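Local coordinates for protein phosphoribosylaminoimidazole-succinocarboxamide synthase (Saccharomyces cerevisiae, PDB 2CNQ) that catalyses the ATP-dependent joining of L-aspartate to the carboxylated aminoimidazole ribotide CAIR, giving SAICAR in de novo purine biosynthesis, at residues Pro155-Thr160 with Leu198-Lys203; Phe220-Asp223 with Glu228-Leu231; Arg264-Leu267 with Lys271-Gly274. One frame throughout, in Å; residues are numbered along the deposited sequence.

Interaction 1. Residues Pro155-Thr160 with Leu198-Lys203; sequences PEPIFT and LYSKCK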
loop_
_atom_site.group_PDB
_atom_site.type_symbol
_atom_site.label_atom_id
_atom_site.label_comp_id
_atom_site.label_asym_id
_atom_site.label_seq_id
_atom_site.Cartn_x
_atom_site.Cartn_y
_atom_site.Cartn_z
ATOM N N PRO A 155 13.987 -6.299 -16.688
ATOM C CA PRO A 155 14.954 -5.355 -17.239
ATOM C C PRO A 155 14.687 -3.934 -16.854
ATOM O O PRO A 155 15.599 -3.175 -16.578
ATOM C CB PRO A 155 14.800 -5.547 -18.737
ATOM C CG PRO A 155 14.240 -6.883 -18.898
ATOM C CD PRO A 155 13.415 -7.179 -17.710
ATOM N N GLU A 156 13.406 -3.595 -16.822
ATOM C CA GLU A 156 12.952 -2.326 -16.334
ATOM C C GLU A 156 11.704 -2.594 -15.535
ATOM O O GLU A 156 10.972 -3.501 -15.836
ATOM C CB GLU A 156 12.574 -1.410 -17.475
ATOM C CG GLU A 156 13.710 -0.991 -18.344
ATOM C CD GLU A 156 14.752 -0.200 -17.624
ATOM O OE1 GLU A 156 14.437 0.425 -16.599
ATOM O OE2 GLU A 156 15.899 -0.167 -18.111
ATOM N N PRO A 157 11.432 -1.801 -14.520
ATOM C CA PRO A 157 10.174 -2.022 -13.815
ATOM C C PRO A 157 9.017 -1.795 -14.717
ATOM O O PRO A 157 9.098 -0.979 -15.620
ATOM C CB PRO A 157 10.221 -0.971 -12.715
ATOM C CG PRO A 157 11.659 -0.677 -12.559
ATOM C CD PRO A 157 12.207 -0.710 -13.945
ATOM N N ILE A 158 7.944 -2.509 -14.455
ATOM C CA ILE A 158 6.819 -2.463 -15.316
ATOM C C ILE A 158 5.568 -2.118 -14.577
ATOM O O ILE A 158 5.278 -2.609 -13.496
ATOM C CB ILE A 158 6.663 -3.731 -16.093
ATOM C CG1 ILE A 158 6.614 -4.975 -15.255
ATOM C CG2 ILE A 158 7.803 -3.806 -17.129
ATOM C CD1 ILE A 158 6.239 -6.183 -16.021
ATOM N N PHE A 159 4.804 -1.234 -15.192
ATOM C CA PHE A 159 3.463 -0.929 -14.784
ATOM C C PHE A 159 2.555 -2.054 -15.192
ATOM O O PHE A 159 2.459 -2.398 -16.349
ATOM C CB PHE A 159 3.063 0.348 -15.472
ATOM C CG PHE A 159 1.604 0.652 -15.400
ATOM C CD1 PHE A 159 0.880 0.770 -16.562
ATOM C CD2 PHE A 159 0.968 0.892 -14.208
ATOM C CE1 PHE A 159 -0.434 1.155 -16.527
ATOM C CE2 PHE A 159 -0.356 1.228 -14.179
ATOM C CZ PHE A 159 -1.049 1.374 -15.347
ATOM N N THR A 160 1.883 -2.624 -14.208
ATOM C CA THR A 160 1.038 -3.760 -14.416
ATOM C C THR A 160 -0.241 -3.513 -13.662
ATOM O O THR A 160 -0.388 -3.884 -12.519
ATOM C CB THR A 160 1.705 -5.045 -14.012
ATOM O OG1 THR A 160 1.943 -5.052 -12.612
ATOM C CG2 THR A 160 3.002 -5.243 -14.712
ATOM N N LEU A 198 8.345 6.734 -9.875
ATOM C CA LEU A 198 8.303 6.737 -8.436
ATOM C C LEU A 198 8.861 5.465 -7.903
ATOM O O LEU A 198 9.654 5.460 -6.988
ATOM C CB LEU A 198 6.896 6.946 -7.929
ATOM C CG LEU A 198 6.217 8.227 -8.345
ATOM C CD1 LEU A 198 4.821 8.254 -7.822
ATOM C CD2 LEU A 198 6.981 9.433 -7.882
ATOM N N TYR A 199 8.431 4.363 -8.450
ATOM C CA TYR A 199 8.925 3.099 -8.004
ATOM C C TYR A 199 10.420 3.025 -8.122
ATOM O O TYR A 199 11.074 2.604 -7.210
ATOM C CB TYR A 199 8.295 1.963 -8.797
ATOM C CG TYR A 199 8.996 0.687 -8.567
ATOM C CD1 TYR A 199 8.718 -0.079 -7.485
ATOM C CD2 TYR A 199 9.967 0.272 -9.432
ATOM C CE1 TYR A 199 9.424 -1.236 -7.245
ATOM C CE2 TYR A 199 10.678 -0.873 -9.205
ATOM C CZ TYR A 199 10.394 -1.622 -8.103
ATOM O OH TYR A 199 11.145 -2.730 -7.944
ATOM N N SER A 200 10.965 3.397 -9.257
ATOM C CA SER A 200 12.383 3.257 -9.451
ATOM C C SER A 200 13.154 4.073 -8.466
ATOM O O SER A 200 14.164 3.618 -7.962
ATOM C CB SER A 200 12.769 3.644 -10.846
ATOM O OG SER A 200 12.389 2.604 -11.713
ATOM N N LYS A 201 12.710 5.277 -8.199
ATOM C CA LYS A 201 13.387 6.101 -7.234
ATOM C C LYS A 201 13.372 5.442 -5.896
ATOM O O LYS A 201 14.365 5.408 -5.197
ATOM C CB LYS A 201 12.726 7.445 -7.175
ATOM C CG LYS A 201 13.354 8.352 -6.181
ATOM C CD LYS A 201 12.783 9.738 -6.191
ATOM C CE LYS A 201 13.313 10.531 -5.045
ATOM N NZ LYS A 201 13.066 11.950 -5.183
ATOM N N CYS A 202 12.230 4.929 -5.499
ATOM C CA CYS A 202 12.126 4.292 -4.227
ATOM C C CYS A 202 12.889 2.998 -4.181
ATOM O O CYS A 202 13.494 2.679 -3.182
ATOM C CB CYS A 202 10.678 4.082 -3.862
ATOM S SG CYS A 202 9.786 5.596 -3.679
ATOM N N LYS A 203 12.862 2.262 -5.268
ATOM C CA LYS A 203 13.580 1.022 -5.369
ATOM C C LYS A 203 15.049 1.252 -5.165
ATOM O O LYS A 203 15.708 0.529 -4.454
ATOM C CB LYS A 203 13.342 0.399 -6.736
ATOM C CG LYS A 203 14.038 -0.926 -6.926
ATOM C CD LYS A 203 14.090 -1.474 -8.347
ATOM C CE LYS A 203 14.355 -0.455 -9.460
ATOM N NZ LYS A 203 15.789 -0.229 -9.771
#

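Interaction 2. Residues Phe220-Asp223 with Glu228-Leu231; sequences FGID and EIIL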
loop_
_atom_site.group_PDB
_atom_site.type_symbol
_atom_site.label_atom_id
_atom_site.label_comp_id
_atom_site.label_asym_id
_atom_site.label_seq_id
_atom_site.Cartn_x
_atom_site.Cartn_y
_atom_site.Cartn_z
ATOM N N PHE A 220 -3.387 6.389 -7.355
ATOM C CA PHE A 220 -3.310 7.737 -7.830
ATOM C C PHE A 220 -4.678 8.324 -7.940
ATOM O O PHE A 220 -5.627 7.659 -8.309
ATOM C CB PHE A 220 -2.728 7.756 -9.231
ATOM C CG PHE A 220 -1.270 7.388 -9.375
ATOM C CD1 PHE A 220 -0.392 7.327 -8.317
ATOM C CD2 PHE A 220 -0.758 7.117 -10.628
ATOM C CE1 PHE A 220 0.938 7.023 -8.551
ATOM C CE2 PHE A 220 0.580 6.846 -10.820
ATOM C CZ PHE A 220 1.405 6.818 -9.797
ATOM N N GLY A 221 -4.746 9.592 -7.668
ATOM C CA GLY A 221 -5.860 10.413 -7.992
ATOM C C GLY A 221 -5.496 11.332 -9.102
ATOM O O GLY A 221 -4.370 11.377 -9.577
ATOM N N ILE A 222 -6.486 12.081 -9.517
ATOM C CA ILE A 222 -6.297 13.023 -10.568
ATOM C C ILE A 222 -7.000 14.274 -10.152
ATOM O O ILE A 222 -8.159 14.273 -9.814
ATOM C CB ILE A 222 -6.805 12.468 -11.909
ATOM C CG1 ILE A 222 -6.586 13.467 -13.037
ATOM C CG2 ILE A 222 -8.258 12.025 -11.850
ATOM C CD1 ILE A 222 -5.180 13.630 -13.433
ATOM N N ASP A 223 -6.276 15.362 -10.185
ATOM C CA ASP A 223 -6.843 16.665 -9.955
ATOM C C ASP A 223 -7.061 17.242 -11.306
ATOM O O ASP A 223 -6.131 17.714 -11.969
ATOM C CB ASP A 223 -5.891 17.542 -9.174
ATOM C CG ASP A 223 -6.443 18.906 -8.962
ATOM O OD1 ASP A 223 -7.383 19.298 -9.686
ATOM O OD2 ASP A 223 -5.946 19.581 -8.064
ATOM N N GLU A 228 -3.072 17.309 -12.566
ATOM C CA GLU A 228 -2.002 16.615 -11.844
ATOM C C GLU A 228 -2.437 15.314 -11.312
ATOM O O GLU A 228 -3.478 15.246 -10.716
ATOM C CB GLU A 228 -1.506 17.548 -10.729
ATOM C CG GLU A 228 -0.783 18.805 -11.282
ATOM C CD GLU A 228 -0.341 19.738 -10.199
ATOM O OE1 GLU A 228 0.877 19.867 -9.978
ATOM O OE2 GLU A 228 -1.224 20.324 -9.539
ATOM N N ILE A 229 -1.602 14.297 -11.481
ATOM C CA ILE A 229 -1.760 13.038 -10.828
ATOM C C ILE A 229 -1.340 13.246 -9.387
ATOM O O ILE A 229 -0.384 13.938 -9.093
ATOM C CB ILE A 229 -0.957 11.985 -11.517
ATOM C CG1 ILE A 229 -1.509 11.753 -12.914
ATOM C CG2 ILE A 229 -0.984 10.707 -10.740
ATOM C CD1 ILE A 229 -0.630 10.883 -13.761
ATOM N N ILE A 230 -2.092 12.626 -8.496
ATOM C CA ILE A 230 -1.907 12.767 -7.096
ATOM C C ILE A 230 -1.620 11.406 -6.546
ATOM O O ILE A 230 -2.338 10.464 -6.810
ATOM C CB ILE A 230 -3.183 13.282 -6.420
ATOM C CG1 ILE A 230 -3.768 14.465 -7.149
ATOM C CG2 ILE A 230 -2.917 13.588 -4.986
ATOM C CD1 ILE A 230 -2.941 15.624 -7.185
ATOM N N LEU A 231 -0.607 11.298 -5.718
ATOM C CA LEU A 231 -0.361 10.078 -5.006
ATOM C C LEU A 231 -1.256 10.066 -3.800
ATOM O O LEU A 231 -1.236 10.971 -2.992
ATOM C CB LEU A 231 1.102 10.055 -4.615
ATOM C CG LEU A 231 1.584 8.737 -4.053
ATOM C CD1 LEU A 231 1.479 7.633 -5.029
ATOM C CD2 LEU A 231 3.016 8.919 -3.624
#

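Interaction 3. Residues Arg264-Leu267 with Lys271-Gly274; sequences RDWL and KLNG. With ADP (adenosine-5'-diphosphate), chain F; AMZ (aminoimidazole 4-carboxamide ribonucleotide), chain C.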
loop_
_atom_site.group_PDB
_atom_site.type_symbol
_atom_site.label_atom_id
_atom_site.label_comp_id
_atom_site.label_asym_id
_atom_site.label_seq_id
_atom_site.Cartn_x
_atom_site.Cartn_y
_atom_site.Cartn_z
ATOM N N ARG A 264 -0.072 -13.941 3.740
ATOM C CA ARG A 264 -0.711 -14.600 2.625
ATOM C C ARG A 264 -0.252 -16.020 2.527
ATOM O O ARG A 264 -1.044 -16.940 2.370
ATOM C CB ARG A 264 -0.372 -13.883 1.355
ATOM C CG ARG A 264 -0.923 -12.509 1.228
ATOM C CD ARG A 264 -0.489 -11.930 -0.046
ATOM N NE ARG A 264 -0.947 -10.563 -0.215
ATOM C CZ ARG A 264 -0.164 -9.538 -0.472
ATOM N NH1 ARG A 264 1.133 -9.679 -0.619
ATOM N NH2 ARG A 264 -0.709 -8.352 -0.552
ATOM N N ASP A 265 1.046 -16.202 2.576
ATOM C CA ASP A 265 1.584 -17.515 2.405
ATOM C C ASP A 265 1.215 -18.424 3.538
ATOM O O ASP A 265 0.960 -19.596 3.321
ATOM C CB ASP A 265 3.075 -17.441 2.218
ATOM C CG ASP A 265 3.494 -16.861 0.883
ATOM O OD1 ASP A 265 4.699 -16.643 0.736
ATOM O OD2 ASP A 265 2.661 -16.641 0.014
ATOM N N TRP A 266 1.199 -17.906 4.749
ATOM C CA TRP A 266 0.818 -18.703 5.876
ATOM C C TRP A 266 -0.616 -19.156 5.707
ATOM O O TRP A 266 -0.947 -20.301 5.923
ATOM C CB TRP A 266 0.955 -17.908 7.169
ATOM C CG TRP A 266 0.577 -18.706 8.325
ATOM C CD1 TRP A 266 1.344 -19.597 8.974
ATOM C CD2 TRP A 266 -0.708 -18.748 8.936
ATOM N NE1 TRP A 266 0.629 -20.197 9.970
ATOM C CE2 TRP A 266 -0.631 -19.679 9.979
ATOM C CE3 TRP A 266 -1.884 -18.051 8.758
ATOM C CZ2 TRP A 266 -1.700 -19.971 10.791
ATOM C CZ3 TRP A 266 -2.951 -18.360 9.574
ATOM C CH2 TRP A 266 -2.842 -19.293 10.578
ATOM N N LEU A 267 -1.487 -18.257 5.311
ATOM C CA LEU A 267 -2.862 -18.624 5.136
ATOM C C LEU A 267 -2.953 -19.678 4.098
ATOM O O LEU A 267 -3.638 -20.665 4.286
ATOM C CB LEU A 267 -3.658 -17.431 4.724
ATOM C CG LEU A 267 -3.809 -16.369 5.808
ATOM C CD1 LEU A 267 -4.267 -15.094 5.196
ATOM C CD2 LEU A 267 -4.829 -16.830 6.858
ATOM N N LYS A 271 -4.351 -23.568 4.353
ATOM C CA LYS A 271 -5.652 -23.682 3.752
ATOM C C LYS A 271 -6.653 -22.817 4.463
ATOM O O LYS A 271 -7.788 -23.201 4.730
ATOM C CB LYS A 271 -6.121 -25.122 3.677
ATOM C CG LYS A 271 -5.204 -25.950 2.847
ATOM C CD LYS A 271 -5.705 -27.352 2.657
ATOM C CE LYS A 271 -4.723 -28.146 1.813
ATOM N NZ LYS A 271 -5.344 -29.305 1.143
ATOM N N LEU A 272 -6.221 -21.606 4.731
ATOM C CA LEU A 272 -7.084 -20.619 5.324
ATOM C C LEU A 272 -7.210 -19.417 4.454
ATOM O O LEU A 272 -7.918 -18.507 4.797
ATOM C CB LEU A 272 -6.551 -20.189 6.678
ATOM C CG LEU A 272 -6.652 -21.259 7.728
ATOM C CD1 LEU A 272 -5.896 -20.813 8.964
ATOM C CD2 LEU A 272 -8.112 -21.535 8.039
ATOM N N ASN A 273 -6.581 -19.401 3.290
ATOM C CA ASN A 273 -6.785 -18.300 2.389
ATOM C C ASN A 273 -8.236 -18.240 2.037
ATOM O O ASN A 273 -8.881 -19.244 1.775
ATOM C CB ASN A 273 -5.929 -18.487 1.151
ATOM C CG ASN A 273 -5.985 -19.893 0.601
ATOM O OD1 ASN A 273 -5.698 -20.859 1.307
ATOM N ND2 ASN A 273 -6.350 -20.019 -0.668
ATOM N N GLY A 274 -8.753 -17.038 2.030
ATOM C CA GLY A 274 -10.115 -16.795 1.696
ATOM C C GLY A 274 -11.096 -16.977 2.801
ATOM O O GLY A 274 -12.234 -16.601 2.649
HETATM P PB ADP F . -6.199 -7.626 0.552
HETATM O O1B ADP F . -7.496 -7.544 1.285
HETATM O O2B ADP F . -6.222 -7.003 -0.817
HETATM O O3B ADP F . -5.060 -7.185 1.443
HETATM P PA ADP F . -4.480 -9.185 -0.563
HETATM O O1A ADP F . -3.752 -10.472 -0.500
HETATM O O2A ADP F . -3.518 -8.125 -0.170
HETATM O O3A ADP F . -5.864 -9.154 0.189
HETATM O "O5'" ADP F . -4.934 -8.828 -2.018
HETATM C "C5'" ADP F . -3.962 -8.378 -2.936
HETATM C "C4'" ADP F . -4.475 -8.263 -4.357
HETATM O "O4'" ADP F . -4.770 -9.580 -4.808
HETATM C "C3'" ADP F . -5.738 -7.442 -4.396
HETATM O "O3'" ADP F . -5.815 -6.748 -5.627
HETATM C "C2'" ADP F . -6.788 -8.505 -4.309
HETATM O "O2'" ADP F . -7.978 -8.092 -4.930
HETATM C "C1'" ADP F . -6.158 -9.642 -5.079
HETATM N N9 ADP F . -6.631 -10.951 -4.643
HETATM C C8 ADP F . -6.880 -11.283 -3.388
HETATM N N7 ADP F . -7.311 -12.547 -3.305
HETATM C C5 ADP F . -7.316 -13.034 -4.535
HETATM C C6 ADP F . -7.664 -14.334 -5.065
HETATM N N6 ADP F . -8.083 -15.298 -4.210
HETATM N N1 ADP F . -7.556 -14.476 -6.399
HETATM C C2 ADP F . -7.138 -13.465 -7.218
HETATM N N3 ADP F . -6.792 -12.235 -6.772
HETATM C C4 ADP F . -6.867 -11.982 -5.444
HETATM O O5 AMZ C . -4.272 -3.603 -1.969
HETATM C C6 AMZ C . -4.354 -4.029 -3.102
HETATM N N2 AMZ C . -5.492 -4.088 -3.784
HETATM C C3A AMZ C . -3.171 -4.487 -3.806
HETATM C C7A AMZ C . -1.913 -4.551 -3.290
HETATM N N3 AMZ C . -1.397 -4.166 -2.108
HETATM N N1 AMZ C . -3.165 -4.951 -5.068
HETATM C C5 AMZ C . -1.923 -5.284 -5.339
HETATM N N AMZ C . -1.147 -5.061 -4.254
HETATM C C1 AMZ C . 0.282 -5.241 -4.194
HETATM C C2 AMZ C . 0.715 -6.547 -3.599
HETATM C C3 AMZ C . 2.051 -6.766 -4.248
HETATM O O2 AMZ C . 2.976 -5.976 -3.537
HETATM O O1 AMZ C . 0.758 -6.445 -2.191
HETATM O O AMZ C . 0.724 -5.286 -5.521
HETATM C C AMZ C . 1.817 -6.186 -5.633
HETATM C C4 AMZ C . 1.535 -7.206 -6.685
HETATM O O3 AMZ C . 0.597 -8.137 -6.171
HETATM P P AMZ C . 0.265 -9.434 -7.040
HETATM O OP1 AMZ C . -0.530 -8.988 -8.223
HETATM O O4 AMZ C . -0.546 -10.290 -6.097
HETATM O OP2 AMZ C . 1.539 -10.086 -7.467
#

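Interaction 1. Residues Pro155-Thr160 with Leu198-Lys203
The backbone N of Lys203 donates to the carbonyl O of Tyr199 at 2.7 Å, a helical bond one turn long that fixes the spacing of two of the three residues meeting Pro157. The third is Ser200, and the pyrrolidine ring of Pro157 rests among all three. It comes to the Tyr199 ring at its edge, close to the ring plane: Pro157 CG lies 3.5 Å from Tyr199 CE2, and CB is equally near to CD2 of that ring. Tyr199 CG is trans to the backbone N (chi1 167°), which brings this edge round to the proline, while the phenol OH bonds to the carbonyl O of Ile213. Over one face of the same ring sits Lys203 CB, offset toward the rim. The strand at 157-159 belongs to strand 153-159, an outermost strand of the mixed sheet, and helix 185-209 packs against that sheet; the two short axes approach to 9.5 Å and run in roughly opposite directions, at 147°. A proline suits the strand here, since it offers a compact apolar ring to the helix; on the sheet it also touches Val121, as does Tyr199. Ser200 is small enough to let the ring in, with its OG 3.5 Å from Pro157 CG; that hydroxyl has a weak hydrogen bond to Val196 O, back along the helix. The Lys203 chain leaves straight and then bends at its last two torsions; in the conformer described, one of two, CE lies 4.1 Å from Pro157 CG and NZ makes a long, weak ion pair with Glu153.

Interaction 2. Residues Phe220-Asp223 with Glu228-Leu231
Ile229 lays its CG2 methyl over one face of the Phe220 ring, 4.0 Å from the centroid and 29° off the normal, a CH-pi contact at the tight end of this strand pair. In this ring position, one of two, Phe220 CG stands trans to its carbonyl carbon (chi1 -69°), swinging the ring across toward the neighbouring strand. There Leu231 CD1 comes in at the ring edge, in plane, 3.6 Å from Phe220 CE1. These apolar side chains, with Ile222, share the sheet face on which helix 185-209 packs: Val191 and Ala195 touch Phe220, and Leu194 touches Ile229. Between the Phe220-Leu231 and Ile222-Ile229 pairs, Gly221 and Ile230 form a hydrogen-bonded pair, Gly221 N to Ile230 O at 2.7 Å and Ile230 N to Gly221 O at 2.8 Å. Toward the other end the contact becomes polar and partly exposed. Asp223 N still gives Glu228 O an almost straight bond of 2.9 Å, but the return bond, Glu228 N to Asp223 O, stretches to 3.1 Å. Both acids lie on the opposite face from Phe220; in the Glu228 conformer described, Asp223 OD2 is 5.0 Å from Glu228 OE2 and Arg73 salt-bridges both, probably easing their repulsion. Asp223 OD1 accepts a hydrogen bond from the backbone N of Lys225. Antiparallel pairing closed by four residues is that of a beta hairpin, here strands 211-223 and 228-245.

Interaction 3. Residues Arg264-Leu267 with Lys271-Gly274
Leu267 sets its CD2 methyl 3.8 Å from Leu272 CB, the two side chains crossing at about a right angle. Beside them Trp266 and Leu272 lie alongside, pointing the same way, with Trp266 CH2 3.8 Å from Leu272 CD1. Behind this closeness is a Schellman motif ending helix 261-269: Leu272 N donates to Leu267 O at 2.8 Å, and Lys271 N to Thr268 O. Lys271 is the C-prime residue, with a positive phi of 53° that turns the chain back. Asn273 N adds a weak bond to Leu267 O. From the same helix Arg264 reaches into the ligand site. From CB, CG is set trans to the carbonyl carbon (chi1 -67°), and the extended side chain touches Ala41 of strand 40-41; CG lies 3.9 Å and CD 3.6 Å from ADP O1A. NE donates to that oxygen at 2.8 Å, and NH2 makes a straight bond (178°) of 2.8 Å to ADP O2A. NH2 also donates to the ribose hydroxyl O1 of AMZ at 2.9 Å, while NH1 is bonded to Gln261 OE1, which should limit rotation of the flat group. A leucine here would probably leave the alpha-phosphate charge without this mate and break the bridge between the two ligands.

In the fold
Interactions 1 and 2 meet on one mixed sheet: their centres are 18 Å apart, yet Leu198 CD1 of helix 185-209 packs 4.1 Å from Phe220 CE1, and the helix leads directly into strand 211-223. Interaction 3 stands apart, its centre 28 Å from that of interaction 1 and 34 Å from that of interaction 2, which lies on the opposite side of the chain's centre. The nearest side-chain atom of Tyr199 is about 9 Å from AMZ, which Arg264 grips directly; Arg122, also bonded to AMZ, pairs by its backbone with Ile158. The nearest side-chain atom of Ile230 is about 6 Å from a second ADP, not the one held by Arg264.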